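PDB 5OQR: condensin complex subunit 3 from Schizosaccharomyces pombe, which serves as a regulatory subunit of the condensin complex, which is required to convert interphase chromatin into condensed, mitotic-like chromosomes. Local coordinates for residues 678-683 / 731-736; 709-714 / 735-740. All blocks are in the same frame, centred on the assembly; numbering follows the deposited sequence.

From the N terminus, helix 669-682 comes first, then helix 706-717, then helix 725-736 and the loop that leaves it. Contact 1 closes a loop of 47 intervening residues by bringing 678-683 against 731-736. Contact 2 starts between those segments, at 709-714, and closes a shorter loop of 20, but 735-740 overlaps 731-736 and runs past it, so the two contacts cross and do not nest. With about 7 Å between their centres, they merge into one apolar cluster: Leu680 CD2 approaches Leu710 CD2 at 3.7 Å and Leu737 CD2 at 3.8 Å. Three consecutive helices near the C-terminal end are thereby joined.

Contact 1 of 2, residues 678-683 / 731-736; sequences QMLDWT and ISLLGK
Leu680 meets Lys736 and Leu733 through aliphatic carbon alone, while the one aromatic ring of these segments, Trp682, belongs to another side of helix 669-682. On one face of the indole lies Gln678 O, 3.4 Å above the plane and off-centre, with Met679 N farther above that face; Trp682 also stacks with Phe631. The indole thus packs on its own helix and on Phe631, and takes no part in the contact with 731-736.

The branched end of Leu680, whose CG stands beside the backbone N (chi1 -77°), reaches across with CD1, which comes within 3.9 Å of Lys736 CB and 4.1 Å of Lys736 CD. The two side chains stand roughly at right angles. Lysine suits this border position: its CB and CD lie against Leu680 CD1 while the ammonium continues past the leucine. More loosely, Leu680 CD1 faces Leu733 CD2 at 4.4 Å. Both leucines are buried, and Leu733 also touches Leu653 of helix 639-661.

Where helix 669-682 runs out, Leu680 O and Thr683 OG1 each hydrogen-bond with His707 NE2, so the imidazole bridges the chain there to helix 706-717. Helix 669-682 packs on helix 725-736, the next helix but one, through buried leucines; such layering of helices is consistent with a HEAT-repeat alpha-solenoid, and 731-736 lies in the ninth HEAT repeat of this subunit.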
ATOM      1  N   GLN A 678     -10.499 -15.909   1.174  1.00 44.97           N
ATOM      2  CA  GLN A 678      -9.101 -15.629   1.480  1.00 37.80           C
ATOM      3  C   GLN A 678      -8.385 -16.890   1.942  1.00 40.48           C
ATOM      4  O   GLN A 678      -7.346 -17.269   1.388  1.00 37.32           O
ATOM      5  CB  GLN A 678      -9.007 -14.539   2.548  1.00 41.88           C
ATOM      6  CG  GLN A 678      -8.868 -13.132   1.997  1.00 60.04           C
ATOM      7  CD  GLN A 678      -7.423 -12.754   1.733  1.00 68.21           C
ATOM      8  OE1 GLN A 678      -6.767 -13.328   0.865  1.00 62.49           O
ATOM      9  NE2 GLN A 678      -6.919 -11.785   2.491  1.00 58.99           N
ATOM     10  N   MET A 679      -8.930 -17.558   2.961  1.00 39.19           N
ATOM     11  CA  MET A 679      -8.329 -18.798   3.436  1.00 36.83           C
ATOM     12  C   MET A 679      -8.221 -19.830   2.322  1.00 35.85           C
ATOM     13  O   MET A 679      -7.277 -20.627   2.305  1.00 40.08           O
ATOM     14  CB  MET A 679      -9.147 -19.371   4.590  1.00 42.65           C
ATOM     15  CG  MET A 679      -9.381 -18.435   5.759  1.00 29.97           C
ATOM     16  SD  MET A 679      -9.881 -19.379   7.212  1.00 45.92           S
ATOM     17  CE  MET A 679     -10.654 -18.126   8.216  1.00 49.84           C
ATOM     18  N   LEU A 680      -9.177 -19.842   1.391  1.00 34.91           N
ATOM     19  CA  LEU A 680      -9.122 -20.797   0.289  1.00 37.34           C
ATOM     20  C   LEU A 680      -7.997 -20.462  -0.679  1.00 34.85           C
ATOM     21  O   LEU A 680      -7.336 -21.363  -1.205  1.00 35.13           O
ATOM     22  CB  LEU A 680     -10.464 -20.833  -0.442  1.00 40.60           C
ATOM     23  CG  LEU A 680     -11.588 -21.602   0.252  1.00 37.97           C
ATOM     24  CD1 LEU A 680     -12.908 -21.350  -0.449  1.00 38.80           C
ATOM     25  CD2 LEU A 680     -11.282 -23.091   0.284  1.00 39.15           C
ATOM     26  N   ASP A 681      -7.769 -19.174  -0.934  1.00 39.98           N
ATOM     27  CA  ASP A 681      -6.648 -18.783  -1.781  1.00 44.60           C
ATOM     28  C   ASP A 681      -5.322 -19.169  -1.140  1.00 38.03           C
ATOM     29  O   ASP A 681      -4.411 -19.651  -1.824  1.00 38.76           O
ATOM     30  CB  ASP A 681      -6.700 -17.282  -2.052  1.00 48.08           C
ATOM     31  CG  ASP A 681      -7.928 -16.878  -2.838  1.00 57.12           C
ATOM     32  OD1 ASP A 681      -7.945 -15.758  -3.389  1.00 70.80           O
ATOM     33  OD2 ASP A 681      -8.874 -17.687  -2.912  1.00 50.18           O
ATOM     34  N   TRP A 682      -5.197 -18.970   0.173  1.00 34.47           N
ATOM     35  CA  TRP A 682      -3.971 -19.344   0.870  1.00 30.95           C
ATOM     36  C   TRP A 682      -3.660 -20.824   0.714  1.00 33.05           C
ATOM     37  O   TRP A 682      -2.487 -21.211   0.682  1.00 33.96           O
ATOM     38  CB  TRP A 682      -4.085 -18.998   2.354  1.00 30.78           C
ATOM     39  CG  TRP A 682      -4.147 -17.532   2.644  1.00 31.77           C
ATOM     40  CD1 TRP A 682      -3.771 -16.516   1.821  1.00 33.31           C
ATOM     41  CD2 TRP A 682      -4.619 -16.919   3.848  1.00 26.55           C
ATOM     42  NE1 TRP A 682      -3.977 -15.308   2.436  1.00 32.72           N
ATOM     43  CE2 TRP A 682      -4.498 -15.528   3.683  1.00 26.59           C
ATOM     44  CE3 TRP A 682      -5.132 -17.413   5.050  1.00 30.92           C
ATOM     45  CZ2 TRP A 682      -4.872 -14.626   4.674  1.00 33.18           C
ATOM     46  CZ3 TRP A 682      -5.499 -16.518   6.030  1.00 28.68           C
ATOM     47  CH2 TRP A 682      -5.370 -15.141   5.838  1.00 32.96           C
ATOM     48  N   THR A 683      -4.687 -21.662   0.624  1.00 42.13           N
ATOM     49  CA  THR A 683      -4.507 -23.105   0.553  1.00 31.97           C
ATOM     50  C   THR A 683      -4.490 -23.632  -0.877  1.00 30.33           C
ATOM     51  O   THR A 683      -4.317 -24.837  -1.072  1.00 31.90           O
ATOM     52  CB  THR A 683      -5.613 -23.794   1.355  1.00 29.48           C
ATOM     53  OG1 THR A 683      -6.880 -23.235   1.002  1.00 40.00           O
ATOM     54  CG2 THR A 683      -5.408 -23.588   2.832  1.00 26.05           C
ATOM     55  N   ILE A 731     -20.772 -26.397   3.695  1.00 40.03           N
ATOM     56  CA  ILE A 731     -20.978 -27.154   2.464  1.00 31.91           C
ATOM     57  C   ILE A 731     -20.735 -26.266   1.253  1.00 28.36           C
ATOM     58  O   ILE A 731     -20.214 -26.719   0.230  1.00 29.54           O
ATOM     59  CB  ILE A 731     -22.392 -27.767   2.451  1.00 37.03           C
ATOM     60  CG1 ILE A 731     -22.497 -28.867   3.506  1.00 34.85           C
ATOM     61  CG2 ILE A 731     -22.739 -28.340   1.073  1.00 32.65           C
ATOM     62  CD1 ILE A 731     -23.916 -29.282   3.823  1.00 41.78           C
ATOM     63  N   SER A 732     -21.102 -24.986   1.354  1.00 39.66           N
ATOM     64  CA  SER A 732     -20.866 -24.045   0.264  1.00 39.52           C
ATOM     65  C   SER A 732     -19.413 -24.051  -0.187  1.00 33.77           C
ATOM     66  O   SER A 732     -19.127 -23.805  -1.364  1.00 38.65           O
ATOM     67  CB  SER A 732     -21.268 -22.636   0.700  1.00 41.88           C
ATOM     68  OG  SER A 732     -20.536 -22.233   1.843  1.00 48.46           O
ATOM     69  N   LEU A 733     -18.483 -24.333   0.726  1.00 31.16           N
ATOM     70  CA  LEU A 733     -17.067 -24.267   0.384  1.00 36.60           C
ATOM     71  C   LEU A 733     -16.651 -25.404  -0.538  1.00 30.41           C
ATOM     72  O   LEU A 733     -15.732 -25.234  -1.347  1.00 30.41           O
ATOM     73  CB  LEU A 733     -16.229 -24.284   1.661  1.00 47.27           C
ATOM     74  CG  LEU A 733     -16.639 -23.233   2.694  1.00 37.37           C
ATOM     75  CD1 LEU A 733     -15.829 -23.393   3.961  1.00 39.26           C
ATOM     76  CD2 LEU A 733     -16.486 -21.832   2.123  1.00 35.50           C
ATOM     77  N   LEU A 734     -17.307 -26.563  -0.435  1.00 36.38           N
ATOM     78  CA  LEU A 734     -16.971 -27.685  -1.307  1.00 30.19           C
ATOM     79  C   LEU A 734     -17.090 -27.307  -2.776  1.00 28.87           C
ATOM     80  O   LEU A 734     -16.348 -27.831  -3.612  1.00 32.81           O
ATOM     81  CB  LEU A 734     -17.873 -28.876  -0.991  1.00 29.89           C
ATOM     82  CG  LEU A 734     -17.607 -29.572   0.343  1.00 30.76           C
ATOM     83  CD1 LEU A 734     -18.816 -30.376   0.766  1.00 36.18           C
ATOM     84  CD2 LEU A 734     -16.385 -30.466   0.242  1.00 33.53           C
ATOM     85  N   GLY A 735     -18.004 -26.397  -3.110  1.00 27.75           N
ATOM     86  CA  GLY A 735     -18.148 -25.956  -4.484  1.00 37.98           C
ATOM     87  C   GLY A 735     -17.061 -25.007  -4.939  1.00 36.99           C
ATOM     88  O   GLY A 735     -16.820 -24.891  -6.144  1.00 40.53           O
ATOM     89  N   LYS A 736     -16.401 -24.327  -4.006  1.00 44.39           N
ATOM     90  CA  LYS A 736     -15.337 -23.394  -4.349  1.00 38.78           C
ATOM     91  C   LYS A 736     -13.966 -24.052  -4.402  1.00 33.93           C
ATOM     92  O   LYS A 736     -13.030 -23.457  -4.945  1.00 36.24           O
ATOM     93  CB  LYS A 736     -15.302 -22.241  -3.345  1.00 37.33           C
ATOM     94  CG  LYS A 736     -16.652 -21.596  -3.103  1.00 36.34           C
ATOM     95  CD  LYS A 736     -16.581 -20.540  -2.021  1.00 49.53           C
ATOM     96  CE  LYS A 736     -17.959 -19.991  -1.691  1.00 61.99           C
ATOM     97  NZ  LYS A 736     -18.631 -19.405  -2.881  1.00 83.71           N
TER

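Contact 2 of 2, residues 709-714 / 735-740; sequences HLANMI and GKLKIP
Leu737 presses its two methyl groups against two successive residues of helix 706-717, and the apolar part of the contact rests on this fork. CD1 sits 3.7 Å from Ala711 CB and 4.0 Å from Ala711 CA. CD2 meets Leu710 CD2 at 3.8 Å, the two leucine side chains meeting at a slant. With its CG opposite the backbone N (chi1 -178°) and beside the carbonyl carbon, Leu710 brings CD2 to Leu737. One turn on, Ile714 faces the same way but stays farther off. Phe776 of helix 767-785 touches both Ala711 and Leu737.

Hydrogen bonding runs within the helix or to third parties. Met713 N binds His709 O at 3.1 Å and Ile714 N binds Leu710 O at 2.9 Å, the regular bonding that spaces Leu710, Ala711 and Ile714 along the helix. From Leu737 on the chain is loop, and Lys738 N hydrogen-bonds with His707 ND1, near the start of the same helix.

The imidazole of His709, whose side chain turns from 735-740, has Met713 CG 3.9 Å above one face, off-centre, and stacks with Trp643.

Across 709-714 and 735-740, then, attachment depends on apolar fit, the branched leucine spanning two residues and the small alanine letting its methyl come near the helix backbone. Such contacts are non-directional, and here they join helix 706-717 to the loop after helix 725-736, both within the ninth HEAT repeat.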
ATOM      1  N   HIS A 709      -7.667 -32.480   0.667  1.00 29.80           N
ATOM      2  CA  HIS A 709      -7.527 -32.709   2.099  1.00 28.71           C
ATOM      3  C   HIS A 709      -8.487 -31.828   2.884  1.00 28.09           C
ATOM      4  O   HIS A 709      -9.037 -32.252   3.906  1.00 28.55           O
ATOM      5  CB  HIS A 709      -6.084 -32.451   2.532  1.00 29.33           C
ATOM      6  CG  HIS A 709      -5.898 -32.408   4.015  1.00 28.97           C
ATOM      7  ND1 HIS A 709      -5.480 -31.277   4.681  1.00 33.36           N
ATOM      8  CD2 HIS A 709      -6.085 -33.354   4.965  1.00 24.79           C
ATOM      9  CE1 HIS A 709      -5.412 -31.528   5.976  1.00 30.80           C
ATOM     10  NE2 HIS A 709      -5.776 -32.782   6.175  1.00 33.97           N
ATOM     11  N   LEU A 710      -8.709 -30.598   2.418  1.00 29.38           N
ATOM     12  CA  LEU A 710      -9.635 -29.703   3.100  1.00 29.94           C
ATOM     13  C   LEU A 710     -11.069 -30.204   2.986  1.00 30.31           C
ATOM     14  O   LEU A 710     -11.866 -30.044   3.916  1.00 30.38           O
ATOM     15  CB  LEU A 710      -9.510 -28.292   2.527  1.00 27.01           C
ATOM     16  CG  LEU A 710     -10.390 -27.221   3.173  1.00 33.66           C
ATOM     17  CD1 LEU A 710     -10.058 -27.063   4.646  1.00 36.64           C
ATOM     18  CD2 LEU A 710     -10.236 -25.904   2.444  1.00 29.41           C
ATOM     19  N   ALA A 711     -11.420 -30.805   1.849  1.00 37.00           N
ATOM     20  CA  ALA A 711     -12.732 -31.426   1.713  1.00 25.25           C
ATOM     21  C   ALA A 711     -12.950 -32.471   2.799  1.00 27.75           C
ATOM     22  O   ALA A 711     -13.994 -32.491   3.459  1.00 31.80           O
ATOM     23  CB  ALA A 711     -12.869 -32.049   0.326  1.00 24.28           C
ATOM     24  N   ASN A 712     -11.964 -33.345   3.006  1.00 29.42           N
ATOM     25  CA  ASN A 712     -12.064 -34.334   4.071  1.00 29.15           C
ATOM     26  C   ASN A 712     -12.242 -33.666   5.429  1.00 35.05           C
ATOM     27  O   ASN A 712     -13.019 -34.142   6.265  1.00 33.98           O
ATOM     28  CB  ASN A 712     -10.824 -35.228   4.072  1.00 29.77           C
ATOM     29  CG  ASN A 712     -10.627 -35.946   2.757  1.00 27.87           C
ATOM     30  OD1 ASN A 712     -11.581 -36.197   2.022  1.00 28.21           O
ATOM     31  ND2 ASN A 712      -9.381 -36.282   2.450  1.00 34.77           N
ATOM     32  N   MET A 713     -11.527 -32.563   5.673  1.00 37.15           N
ATOM     33  CA  MET A 713     -11.691 -31.835   6.927  1.00 29.43           C
ATOM     34  C   MET A 713     -13.125 -31.351   7.088  1.00 29.19           C
ATOM     35  O   MET A 713     -13.725 -31.488   8.159  1.00 35.84           O
ATOM     36  CB  MET A 713     -10.724 -30.649   6.982  1.00 37.00           C
ATOM     37  CG  MET A 713      -9.252 -31.018   6.906  1.00 37.96           C
ATOM     38  SD  MET A 713      -8.732 -32.157   8.196  1.00 40.30           S
ATOM     39  CE  MET A 713      -9.049 -31.181   9.660  1.00 38.47           C
ATOM     40  N   ILE A 714     -13.684 -30.768   6.030  1.00 26.90           N
ATOM     41  CA  ILE A 714     -15.048 -30.252   6.093  1.00 34.72           C
ATOM     42  C   ILE A 714     -16.027 -31.373   6.426  1.00 36.75           C
ATOM     43  O   ILE A 714     -16.865 -31.240   7.324  1.00 38.14           O
ATOM     44  CB  ILE A 714     -15.409 -29.550   4.770  1.00 34.67           C
ATOM     45  CG1 ILE A 714     -14.525 -28.314   4.585  1.00 26.37           C
ATOM     46  CG2 ILE A 714     -16.885 -29.162   4.745  1.00 42.07           C
ATOM     47  CD1 ILE A 714     -14.626 -27.664   3.226  1.00 28.58           C
ATOM     48  N   GLY A 735     -18.004 -26.397  -3.110  1.00 27.75           N
ATOM     49  CA  GLY A 735     -18.148 -25.956  -4.484  1.00 37.98           C
ATOM     50  C   GLY A 735     -17.061 -25.007  -4.939  1.00 36.99           C
ATOM     51  O   GLY A 735     -16.820 -24.891  -6.144  1.00 40.53           O
ATOM     52  N   LYS A 736     -16.401 -24.327  -4.006  1.00 44.39           N
ATOM     53  CA  LYS A 736     -15.337 -23.394  -4.349  1.00 38.78           C
ATOM     54  C   LYS A 736     -13.966 -24.052  -4.402  1.00 33.93           C
ATOM     55  O   LYS A 736     -13.030 -23.457  -4.945  1.00 36.24           O
ATOM     56  CB  LYS A 736     -15.302 -22.241  -3.345  1.00 37.33           C
ATOM     57  CG  LYS A 736     -16.652 -21.596  -3.103  1.00 36.34           C
ATOM     58  CD  LYS A 736     -16.581 -20.540  -2.021  1.00 49.53           C
ATOM     59  CE  LYS A 736     -17.959 -19.991  -1.691  1.00 61.99           C
ATOM     60  NZ  LYS A 736     -18.631 -19.405  -2.881  1.00 83.71           N
ATOM     61  N   LEU A 737     -13.828 -25.257  -3.856  1.00 36.55           N
ATOM     62  CA  LEU A 737     -12.541 -25.936  -3.862  1.00 30.15           C
ATOM     63  C   LEU A 737     -12.028 -26.102  -5.286  1.00 32.34           C
ATOM     64  O   LEU A 737     -12.797 -26.225  -6.241  1.00 37.83           O
ATOM     65  CB  LEU A 737     -12.656 -27.301  -3.187  1.00 27.79           C
ATOM     66  CG  LEU A 737     -13.071 -27.306  -1.717  1.00 32.79           C
ATOM     67  CD1 LEU A 737     -13.320 -28.728  -1.244  1.00 33.85           C
ATOM     68  CD2 LEU A 737     -12.016 -26.641  -0.856  1.00 35.85           C
ATOM     69  N   LYS A 738     -10.709 -26.096  -5.417  1.00 33.73           N
ATOM     70  CA  LYS A 738     -10.026 -26.307  -6.688  1.00 34.40           C
ATOM     71  C   LYS A 738      -9.369 -27.681  -6.620  1.00 32.55           C
ATOM     72  O   LYS A 738      -8.245 -27.827  -6.137  1.00 37.50           O
ATOM     73  CB  LYS A 738      -9.004 -25.216  -6.957  1.00 47.91           C
ATOM     74  CG  LYS A 738      -9.578 -23.968  -7.614  1.00 57.04           C
ATOM     75  CD  LYS A 738      -8.479 -23.112  -8.223  1.00 84.61           C
ATOM     76  CE  LYS A 738      -7.915 -23.730  -9.500  1.00 94.43           C
ATOM     77  NZ  LYS A 738      -6.526 -23.273  -9.776  1.00 78.26           N
ATOM     78  N   ILE A 739     -10.079 -28.687  -7.109  1.00 35.81           N
ATOM     79  CA  ILE A 739      -9.612 -30.069  -7.085  1.00 30.67           C
ATOM     80  C   ILE A 739      -9.017 -30.378  -8.455  1.00 28.62           C
ATOM     81  O   ILE A 739      -9.733 -30.272  -9.459  1.00 36.00           O
ATOM     82  CB  ILE A 739     -10.754 -31.039  -6.750  1.00 33.25           C
ATOM     83  CG1 ILE A 739     -11.537 -30.540  -5.530  1.00 26.78           C
ATOM     84  CG2 ILE A 739     -10.208 -32.434  -6.500  1.00 36.77           C
ATOM     85  CD1 ILE A 739     -10.709 -30.382  -4.270  1.00 30.40           C
ATOM     86  N   PRO A 740      -7.738 -30.730  -8.551  1.00 28.35           N
ATOM     87  CA  PRO A 740      -7.194 -31.139  -9.849  1.00 43.02           C
ATOM     88  C   PRO A 740      -7.765 -32.478 -10.290  1.00 44.87           C
ATOM     89  O   PRO A 740      -8.318 -33.247  -9.502  1.00 43.63           O
ATOM     90  CB  PRO A 740      -5.685 -31.226  -9.599  1.00 45.85           C
ATOM     91  CG  PRO A 740      -5.543 -31.364  -8.132  1.00 38.12           C
ATOM     92  CD  PRO A 740      -6.688 -30.631  -7.525  1.00 33.62           C
TER